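Argininosuccinate lyase (Chelativorans sp., PDB 6RXA) acts as a C-N lyase of the aspartase/fumarase superfamily, known as EDDS lyase, here in a variant engineered for enantioselective synthesis of chiral precursors of artificial dipeptide sweeteners. Local coordinates at residues M53-Q57 with G58-V62; R212-T215 with S216-G220; P41-S44 with Q45-R48. The protein carries 2 engineered substitutions. All coordinates share one frame; numbering follows the deposited sequence.

Contact 1 (M53-Q57 with G58-V62); sequences MLTEQ and GILTV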
ATOM      1  N   MET A  53      24.835  -3.879 -34.625  1.00 16.61           N
ATOM      2  CA  MET A  53      26.021  -4.145 -33.814  1.00 16.46           C
ATOM      3  C   MET A  53      26.653  -5.481 -34.178  1.00 17.01           C
ATOM      4  O   MET A  53      27.879  -5.579 -34.286  1.00 17.45           O
ATOM      5  CB  MET A  53      25.662  -4.083 -32.327  1.00 16.68           C
ATOM      6  CG  MET A  53      26.827  -4.371 -31.380  1.00 17.13           C
ATOM      7  SD  MET A  53      27.030  -6.134 -31.051  1.00 16.15           S
ATOM      8  CE  MET A  53      25.502  -6.507 -30.195  1.00 19.11           C
ATOM      9  N   LEU A  54      25.844  -6.529 -34.355  1.00 17.10           N
ATOM     10  CA  LEU A  54      26.416  -7.818 -34.727  1.00 18.25           C
ATOM     11  C   LEU A  54      27.147  -7.718 -36.052  1.00 19.52           C
ATOM     12  O   LEU A  54      28.134  -8.430 -36.278  1.00 20.55           O
ATOM     13  CB  LEU A  54      25.340  -8.885 -34.853  1.00 17.80           C
ATOM     14  CG  LEU A  54      24.585  -9.320 -33.610  1.00 18.81           C
ATOM     15  CD1 LEU A  54      23.573 -10.388 -33.968  1.00 20.01           C
ATOM     16  CD2 LEU A  54      25.544  -9.844 -32.560  1.00 18.95           C
ATOM     17  N   THR A  55      26.670  -6.847 -36.945  1.00 19.18           N
ATOM     18  CA  THR A  55      27.325  -6.654 -38.233  1.00 19.07           C
ATOM     19  C   THR A  55      28.669  -5.954 -38.056  1.00 20.10           C
ATOM     20  O   THR A  55      29.679  -6.379 -38.628  1.00 21.62           O
ATOM     21  CB  THR A  55      26.422  -5.838 -39.150  1.00 19.37           C
ATOM     22  OG1 THR A  55      25.109  -6.400 -39.145  1.00 19.14           O
ATOM     23  CG2 THR A  55      26.957  -5.888 -40.594  1.00 20.42           C
ATOM     24  N   GLU A  56      28.702  -4.883 -37.253  1.00 20.08           N
ATOM     25  CA  GLU A  56      29.968  -4.222 -36.955  1.00 20.71           C
ATOM     26  C   GLU A  56      30.975  -5.206 -36.376  1.00 20.81           C
ATOM     27  O   GLU A  56      32.178  -5.108 -36.644  1.00 22.98           O
ATOM     28  CB  GLU A  56      29.763  -3.076 -35.957  1.00 21.68           C
ATOM     29  CG  GLU A  56      28.898  -1.932 -36.449  1.00 25.17           C
ATOM     30  CD  GLU A  56      29.004  -0.689 -35.570  1.00 33.07           C
ATOM     31  OE1 GLU A  56      28.430   0.357 -35.949  1.00 37.32           O
ATOM     32  OE2 GLU A  56      29.660  -0.750 -34.505  1.00 35.24           O
ATOM     33  N   GLN A  57      30.506  -6.146 -35.556  1.00 19.19           N
ATOM     34  CA  GLN A  57      31.383  -7.097 -34.884  1.00 19.81           C
ATOM     35  C   GLN A  57      31.759  -8.283 -35.764  1.00 22.95           C
ATOM     36  O   GLN A  57      32.526  -9.143 -35.313  1.00 25.54           O
ATOM     37  CB  GLN A  57      30.732  -7.597 -33.592  1.00 19.11           C
ATOM     38  CG  GLN A  57      30.500  -6.514 -32.567  1.00 19.71           C
ATOM     39  CD  GLN A  57      31.776  -5.806 -32.185  1.00 21.85           C
ATOM     40  OE1 GLN A  57      32.086  -4.733 -32.702  1.00 23.83           O
ATOM     41  NE2 GLN A  57      32.540  -6.416 -31.301  1.00 21.60           N
ATOM     42  N   GLY A  58      31.239  -8.360 -36.984  1.00 24.08           N
ATOM     43  CA  GLY A  58      31.536  -9.469 -37.872  1.00 25.91           C
ATOM     44  C   GLY A  58      30.806 -10.750 -37.550  1.00 25.31           C
ATOM     45  O   GLY A  58      31.105 -11.786 -38.154  1.00 27.10           O
ATOM     46  N   ILE A  59      29.859 -10.714 -36.615  1.00 22.56           N
ATOM     47  CA  ILE A  59      29.084 -11.903 -36.273  1.00 22.62           C
ATOM     48  C   ILE A  59      28.089 -12.216 -37.380  1.00 24.26           C
ATOM     49  O   ILE A  59      27.851 -13.386 -37.711  1.00 26.49           O
ATOM     50  CB  ILE A  59      28.416 -11.708 -34.900  1.00 21.78           C
ATOM     51  CG1 ILE A  59      29.507 -11.626 -33.824  1.00 21.93           C
ATOM     52  CG2 ILE A  59      27.448 -12.825 -34.607  1.00 21.72           C
ATOM     53  CD1 ILE A  59      29.014 -11.181 -32.469  1.00 21.21           C
ATOM     54  N   LEU A  60      27.504 -11.185 -37.979  1.00 22.37           N
ATOM     55  CA  LEU A  60      26.677 -11.327 -39.165  1.00 22.73           C
ATOM     56  C   LEU A  60      27.400 -10.687 -40.337  1.00 24.63           C
ATOM     57  O   LEU A  60      28.068  -9.660 -40.177  1.00 24.34           O
ATOM     58  CB  LEU A  60      25.336 -10.604 -39.013  1.00 22.72           C
ATOM     59  CG  LEU A  60      24.421 -11.058 -37.882  1.00 23.23           C
ATOM     60  CD1 LEU A  60      23.196 -10.141 -37.832  1.00 23.02           C
ATOM     61  CD2 LEU A  60      23.990 -12.503 -38.047  1.00 25.85           C
ATOM     62  N   THR A  61      27.253 -11.282 -41.517  1.00 25.29           N
ATOM     63  CA  THR A  61      27.693 -10.623 -42.728  1.00 25.69           C
ATOM     64  C   THR A  61      26.722  -9.498 -43.091  1.00 24.63           C
ATOM     65  O   THR A  61      25.576  -9.458 -42.636  1.00 24.66           O
ATOM     66  CB  THR A  61      27.740 -11.621 -43.885  1.00 26.07           C
ATOM     67  OG1 THR A  61      26.412 -12.067 -44.188  1.00 25.49           O
ATOM     68  CG2 THR A  61      28.591 -12.823 -43.520  1.00 27.25           C
ATOM     69  N   VAL A  62      27.190  -8.575 -43.933  1.00 23.90           N
ATOM     70  CA  VAL A  62      26.300  -7.525 -44.423  1.00 22.85           C
ATOM     71  C   VAL A  62      25.109  -8.140 -45.147  1.00 23.69           C
ATOM     72  O   VAL A  62      23.984  -7.633 -45.066  1.00 23.34           O
ATOM     73  CB  VAL A  62      27.071  -6.526 -45.305  1.00 25.08           C
ATOM     74  CG1 VAL A  62      26.116  -5.528 -45.937  1.00 25.29           C
ATOM     75  CG2 VAL A  62      28.115  -5.798 -44.482  1.00 26.92           C
TER

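Contact 2 (R212-T215 with S216-G220); sequences RDRT and SALLG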
ATOM      1  N   ARG A 212      28.860  -3.770 -26.360  1.00 17.47           N
ATOM      2  CA  ARG A 212      27.689  -3.295 -25.635  1.00 17.34           C
ATOM      3  C   ARG A 212      27.531  -1.787 -25.739  1.00 18.09           C
ATOM      4  O   ARG A 212      26.400  -1.281 -25.722  1.00 18.93           O
ATOM      5  CB  ARG A 212      27.798  -3.725 -24.176  1.00 16.86           C
ATOM      6  CG  ARG A 212      27.808  -5.237 -23.966  1.00 16.29           C
ATOM      7  CD  ARG A 212      27.659  -5.587 -22.475  1.00 16.11           C
ATOM      8  NE  ARG A 212      26.437  -5.006 -21.942  1.00 16.82           N
ATOM      9  CZ  ARG A 212      26.233  -4.685 -20.666  1.00 18.47           C
ATOM     10  NH1 ARG A 212      27.168  -4.911 -19.741  1.00 18.56           N
ATOM     11  NH2 ARG A 212      25.079  -4.132 -20.318  1.00 20.14           N
ATOM     12  N   ASP A 213      28.638  -1.058 -25.860  1.00 18.26           N
ATOM     13  CA  ASP A 213      28.563   0.390 -25.991  1.00 19.28           C
ATOM     14  C   ASP A 213      27.930   0.805 -27.316  1.00 19.00           C
ATOM     15  O   ASP A 213      27.247   1.833 -27.374  1.00 19.47           O
ATOM     16  CB  ASP A 213      29.963   0.994 -25.862  1.00 23.86           C
ATOM     17  CG  ASP A 213      30.519   0.897 -24.452  1.00 35.92           C
ATOM     18  OD1 ASP A 213      29.747   1.090 -23.496  1.00 39.00           O
ATOM     19  OD2 ASP A 213      31.729   0.634 -24.306  1.00 45.88           O
ATOM     20  N   ARG A 214      28.139   0.038 -28.387  1.00 19.01           N
ATOM     21  CA  ARG A 214      27.547   0.406 -29.671  1.00 18.40           C
ATOM     22  C   ARG A 214      26.032   0.238 -29.641  1.00 18.36           C
ATOM     23  O   ARG A 214      25.288   1.117 -30.096  1.00 18.17           O
ATOM     24  CB  ARG A 214      28.154  -0.433 -30.798  1.00 20.96           C
ATOM     25  CG  ARG A 214      27.426  -0.328 -32.156  1.00 28.10           C
ATOM     26  CD  ARG A 214      27.586   1.032 -32.851  1.00 33.06           C
ATOM     27  NE  ARG A 214      28.965   1.499 -32.795  1.00 35.22           N
ATOM     28  CZ  ARG A 214      29.342   2.682 -32.321  1.00 51.78           C
ATOM     29  NH1 ARG A 214      30.629   2.991 -32.299  1.00 81.76           N
ATOM     30  NH2 ARG A 214      28.442   3.564 -31.899  1.00 43.60           N
ATOM     31  N   THR A 215      25.549  -0.906 -29.147  1.00 18.06           N
ATOM     32  CA  THR A 215      24.108  -1.113 -29.099  1.00 18.17           C
ATOM     33  C   THR A 215      23.457  -0.023 -28.263  1.00 16.67           C
ATOM     34  O   THR A 215      22.407   0.519 -28.630  1.00 15.65           O
ATOM     35  CB  THR A 215      23.811  -2.487 -28.497  1.00 20.22           C
ATOM     36  OG1 THR A 215      24.763  -3.441 -28.992  1.00 20.11           O
ATOM     37  CG2 THR A 215      22.420  -2.936 -28.872  1.00 22.00           C
ATOM     38  N   SER A 216      24.089   0.309 -27.136  1.00 15.97           N
ATOM     39  CA  SER A 216      23.600   1.354 -26.245  1.00 16.47           C
ATOM     40  C   SER A 216      23.513   2.694 -26.963  1.00 15.88           C
ATOM     41  O   SER A 216      22.483   3.369 -26.910  1.00 16.36           O
ATOM     42  CB  SER A 216      24.543   1.436 -25.043  1.00 17.37           C
ATOM     43  OG  SER A 216      24.152   2.444 -24.137  1.00 17.69           O
ATOM     44  N   ALA A 217      24.572   3.072 -27.679  1.00 16.13           N
ATOM     45  CA  ALA A 217      24.580   4.346 -28.390  1.00 17.85           C
ATOM     46  C   ALA A 217      23.523   4.382 -29.484  1.00 17.83           C
ATOM     47  O   ALA A 217      22.849   5.402 -29.676  1.00 17.86           O
ATOM     48  CB  ALA A 217      25.973   4.574 -28.975  1.00 19.58           C
ATOM     49  N   LEU A 218      23.377   3.284 -30.231  1.00 17.94           N
ATOM     50  CA  LEU A 218      22.395   3.243 -31.306  1.00 18.80           C
ATOM     51  C   LEU A 218      20.974   3.428 -30.791  1.00 18.08           C
ATOM     52  O   LEU A 218      20.098   3.885 -31.544  1.00 18.60           O
ATOM     53  CB  LEU A 218      22.526   1.908 -32.040  1.00 19.02           C
ATOM     54  CG  LEU A 218      23.722   1.790 -32.991  1.00 19.26           C
ATOM     55  CD1 LEU A 218      23.908   0.334 -33.397  1.00 19.15           C
ATOM     56  CD2 LEU A 218      23.509   2.687 -34.203  1.00 19.84           C
ATOM     57  N   LEU A 219      20.721   3.068 -29.530  1.00 16.00           N
ATOM     58  CA  LEU A 219      19.402   3.151 -28.920  1.00 14.60           C
ATOM     59  C   LEU A 219      19.255   4.363 -28.013  1.00 15.52           C
ATOM     60  O   LEU A 219      18.267   4.462 -27.284  1.00 16.16           O
ATOM     61  CB  LEU A 219      19.088   1.867 -28.153  1.00 14.22           C
ATOM     62  CG  LEU A 219      18.977   0.626 -29.046  1.00 16.22           C
ATOM     63  CD1 LEU A 219      19.029  -0.624 -28.200  1.00 17.19           C
ATOM     64  CD2 LEU A 219      17.698   0.643 -29.869  1.00 17.11           C
ATOM     65  N   GLY A 220      20.213   5.287 -28.042  1.00 16.57           N
ATOM     66  CA  GLY A 220      20.077   6.530 -27.298  1.00 17.32           C
ATOM     67  C   GLY A 220      20.361   6.473 -25.816  1.00 16.95           C
ATOM     68  O   GLY A 220      20.120   7.468 -25.121  1.00 17.70           O
TER

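Contact 3 (P41-S44 with Q45-R48); sequences PYDS and QIHR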
ATOM      1  N   PRO A  41       7.050  -1.410 -30.369  1.00 17.64           N
ATOM      2  CA  PRO A  41       7.877  -0.628 -31.302  1.00 18.08           C
ATOM      3  C   PRO A  41       9.298  -0.434 -30.825  1.00 17.62           C
ATOM      4  O   PRO A  41      10.210  -0.336 -31.654  1.00 18.99           O
ATOM      5  CB  PRO A  41       7.120   0.700 -31.453  1.00 21.58           C
ATOM      6  CG  PRO A  41       6.102   0.717 -30.379  1.00 25.09           C
ATOM      7  CD  PRO A  41       5.812  -0.705 -29.990  1.00 21.83           C
ATOM      8  N   TYR A  42       9.515  -0.363 -29.510  1.00 16.74           N
ATOM      9  CA  TYR A  42      10.876  -0.272 -28.988  1.00 16.26           C
ATOM     10  C   TYR A  42      11.623  -1.586 -29.166  1.00 16.57           C
ATOM     11  O   TYR A  42      12.808  -1.588 -29.528  1.00 16.53           O
ATOM     12  CB  TYR A  42      10.836   0.143 -27.515  1.00 15.28           C
ATOM     13  CG  TYR A  42      10.167   1.483 -27.323  1.00 15.56           C
ATOM     14  CD1 TYR A  42      10.850   2.666 -27.574  1.00 16.05           C
ATOM     15  CD2 TYR A  42       8.841   1.569 -26.929  1.00 15.93           C
ATOM     16  CE1 TYR A  42      10.231   3.903 -27.423  1.00 16.60           C
ATOM     17  CE2 TYR A  42       8.219   2.810 -26.774  1.00 15.99           C
ATOM     18  CZ  TYR A  42       8.914   3.962 -27.028  1.00 17.10           C
ATOM     19  OH  TYR A  42       8.283   5.180 -26.858  1.00 19.30           O
ATOM     20  N   ASP A  43      10.952  -2.712 -28.906  1.00 16.40           N
ATOM     21  CA  ASP A  43      11.553  -4.009 -29.200  1.00 17.30           C
ATOM     22  C   ASP A  43      12.027  -4.073 -30.646  1.00 17.52           C
ATOM     23  O   ASP A  43      13.110  -4.598 -30.927  1.00 16.79           O
ATOM     24  CB  ASP A  43      10.559  -5.144 -28.935  1.00 18.92           C
ATOM     25  CG  ASP A  43      10.432  -5.497 -27.457  1.00 22.57           C
ATOM     26  OD1 ASP A  43      11.018  -4.814 -26.598  1.00 23.54           O
ATOM     27  OD2 ASP A  43       9.732  -6.484 -27.155  1.00 25.52           O
ATOM     28  N   SER A  44      11.230  -3.536 -31.583  1.00 17.60           N
ATOM     29  CA  SER A  44      11.601  -3.566 -32.997  1.00 19.47           C
ATOM     30  C   SER A  44      12.846  -2.726 -33.264  1.00 17.36           C
ATOM     31  O   SER A  44      13.687  -3.096 -34.094  1.00 17.95           O
ATOM     32  CB  SER A  44      10.430  -3.096 -33.862  1.00 31.91           C
ATOM     33  OG  SER A  44       9.447  -4.107 -33.974  1.00 55.35           O
ATOM     34  N   GLN A  45      12.973  -1.587 -32.583  1.00 16.70           N
ATOM     35  CA  GLN A  45      14.193  -0.797 -32.678  1.00 16.57           C
ATOM     36  C   GLN A  45      15.380  -1.561 -32.110  1.00 15.08           C
ATOM     37  O   GLN A  45      16.482  -1.520 -32.674  1.00 15.60           O
ATOM     38  CB  GLN A  45      14.007   0.532 -31.952  1.00 17.93           C
ATOM     39  CG  GLN A  45      13.063   1.473 -32.670  1.00 21.07           C
ATOM     40  CD  GLN A  45      13.561   1.865 -34.051  1.00 24.81           C
ATOM     41  OE1 GLN A  45      14.546   2.592 -34.182  1.00 27.02           O
ATOM     42  NE2 GLN A  45      12.880   1.382 -35.088  1.00 25.68           N
ATOM     43  N   ILE A  46      15.172  -2.274 -31.002  1.00 14.70           N
ATOM     44  CA  ILE A  46      16.248  -3.071 -30.413  1.00 14.93           C
ATOM     45  C   ILE A  46      16.729  -4.141 -31.385  1.00 15.46           C
ATOM     46  O   ILE A  46      17.936  -4.378 -31.512  1.00 14.88           O
ATOM     47  CB  ILE A  46      15.799  -3.652 -29.061  1.00 15.04           C
ATOM     48  CG1 ILE A  46      15.638  -2.513 -28.047  1.00 15.26           C
ATOM     49  CG2 ILE A  46      16.759  -4.736 -28.596  1.00 15.00           C
ATOM     50  CD1 ILE A  46      14.880  -2.933 -26.790  1.00 16.65           C
ATOM     51  N   HIS A  47      15.806  -4.806 -32.083  1.00 15.81           N
ATOM     52  CA  HIS A  47      16.237  -5.812 -33.052  1.00 16.15           C
ATOM     53  C   HIS A  47      17.176  -5.195 -34.080  1.00 16.63           C
ATOM     54  O   HIS A  47      18.196  -5.788 -34.450  1.00 16.62           O
ATOM     55  CB  HIS A  47      15.045  -6.424 -33.785  1.00 15.95           C
ATOM     56  CG  HIS A  47      14.048  -7.078 -32.891  1.00 17.67           C
ATOM     57  ND1 HIS A  47      14.395  -7.699 -31.712  1.00 18.03           N
ATOM     58  CD2 HIS A  47      12.703  -7.193 -32.996  1.00 18.76           C
ATOM     59  CE1 HIS A  47      13.307  -8.170 -31.131  1.00 18.80           C
ATOM     60  NE2 HIS A  47      12.267  -7.873 -31.887  1.00 17.67           N
ATOM     61  N   ARG A  48      16.831  -4.005 -34.572  1.00 16.35           N
ATOM     62  CA  ARG A  48      17.664  -3.344 -35.570  1.00 17.13           C
ATOM     63  C   ARG A  48      19.022  -2.976 -34.985  1.00 16.65           C
ATOM     64  O   ARG A  48      20.060  -3.213 -35.616  1.00 16.34           O
ATOM     65  CB  ARG A  48      16.933  -2.112 -36.098  1.00 18.59           C
ATOM     66  CG  ARG A  48      15.730  -2.459 -36.961  1.00 20.04           C
ATOM     67  CD  ARG A  48      14.974  -1.221 -37.400  1.00 21.72           C
ATOM     68  NE  ARG A  48      13.946  -1.556 -38.386  1.00 23.59           N
ATOM     69  CZ  ARG A  48      12.770  -2.101 -38.086  1.00 25.01           C
ATOM     70  NH1 ARG A  48      12.460  -2.383 -36.832  1.00 26.07           N
ATOM     71  NH2 ARG A  48      11.899  -2.368 -39.047  1.00 24.84           N
TER
HETATM   72  O   HOH W   1       9.949   0.580 -34.229  1.00 25.17           O

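Contact 1 (M53-Q57 with G58-V62)
Leu54 and Thr55 in the last turn of helix 35-56 receive the backbone amides of the three residues that follow Gln57. Gly58 N donates to Thr55 O at 3.0 Å, and Ile59 N reaches back across five residues to Leu54 O at 2.9 Å. The carbonyl of Leu54 is gripped twice: Ile59 N comes in nearly on the line of the C=O bond, at 163°, whereas Leu60 N, 3.3 Å from the same Leu54 O, stands well above the carbonyl plane.

The bonds from Gly58 N to Thr55 O and from Ile59 N to Leu54 O, with Gly58 at positive phi (77°), form a Schellman motif that ends the helix; the Leu60 bond is additional. The apolar contact that commonly accompanies the motif is made by Leu54 and Ile59: Leu54 CD2 lies 3.7 Å from Ile59 CD1, and the two side chains meet at a slant. In further packing, Leu54 also meets Leu60, through CB, 3.8 Å from Leu60 CG, and through CD1, which faces Leu60 CD1. Gln57 adds its CB at 4.1 Å from Ile59 CD1, while its amide NE2 turns elsewhere, to the carbonyl of Pro209.

Farther along, Thr55 CG2, placed anti to the backbone N, meets Val62 CG2 at 4.1 Å, with the two side chains roughly perpendicular. The OG1 of Thr55 is instead engaged with Val51 O and Ser65 OG. Thr61, the N-cap of helix 62-79, bonds through OG1 to the backbone N of Glu64 in the first turn of that helix.

Contact 2 (R212-T215 with S216-G220)
Arg214 and Leu218 sit one turn apart on the short helix 212-218 and touch through their side chains; the backbone bond from Leu218 N to Arg214 O is 2.9 Å long with the donor close to the C=O line. The same i to i+4 pattern runs from Ser216 N to Arg212 O (3.1 Å) and from Ala217 N to Asp213 O (3.0 Å), then fades to a weak bond between Leu219 N and Thr215 O.

The Arg214 chain leaves with CG anti to the backbone N (chi1 169°) and bends at the next two torsions, which lays CD 3.8 Å from Leu218 CD1 and brings NH2 within 4.0 Å of Ala217 CB. Its NE forms a salt bridge with Glu56 of helix 35-56.

The helix closes in a Schellman motif: Gly220, at positive phi, is the C-prime residue, its N donating to Ala217 O while Phe221 N reaches Ser216 O. Near this end, Thr215 and Leu219 run side by side in the same direction, Thr215 CG2 4.2 Å from Leu219 CD1. At the opposite end Asp213 forms a salt bridge with Lys446 of the second subunit.

Contact 3 (P41-S44 with Q45-R48)
From Pro41 to Arg48 the chain is continuous helix, with Gln45 N, Ile46 N and His47 N bonded to the carbonyls of Pro41, Tyr42 and Asp43 and a weak bond from Arg48 N to Ser44 O; a kink lies at the start, where neither Pro41 N nor Tyr42 N has a bond to the preceding turn.

The carbonyl of Asp43 serves two roles toward His47. It accepts the backbone N of His47 at 2.9 Å, and its oxygen also sits over the centre of the imidazole, 3.2 Å above the ring plane. ND1 is hydrogen-bonded to Arg110, and the ring of Tyr91 meets the imidazole with the planes inclined by about 35°.

The guanidinium of Arg48 turns in against its own helix. The side chain is extended from CG to NE, then turns at chi4 (78°), which sets NH1 3.1 Å from Ser44 O in a weak bond, the oxygen lying at the guanidinium edge near its plane. Its NH2 makes a salt bridge with Asp76 of helix 62-79, whose other carboxylate oxygen bonds Ser44 OG.

Gln45, bent at chi2 (-62°), reaches back toward Pro41: a water 2.7 Å from Pro41 O, to which it donates, accepts from Gln45 NE2 at 3.2 Å.

Because Asp76 takes both Ser44 OG and Arg48 NH2, one carboxylate ties two successive turns of this helix to helix 62-79, and its negative charge probably helps keep the Arg48 guanidinium beside the Ser44 carbonyl.

Overall arrangement
From the N terminus the order is contact 3, contact 1, contact 2. All are local, so each spans a turn or a helix end and closes no long loop, and they follow in series without nesting or crossing. Contact 3 lies within helix 35-56 and contact 1 joins its end to the loop that leads into helix 62-79, their centres about 17 Å apart. Contact 2 comes some 150 residues later, yet helix 212-218 and the turn after it lie against helix 35-56: Met53 of contact 1 packs on Thr215 of contact 2, and Leu219 rests on Gln45 and Ile46 at contact 3, bringing the centres of contacts 2 and 3 to about 12 Å.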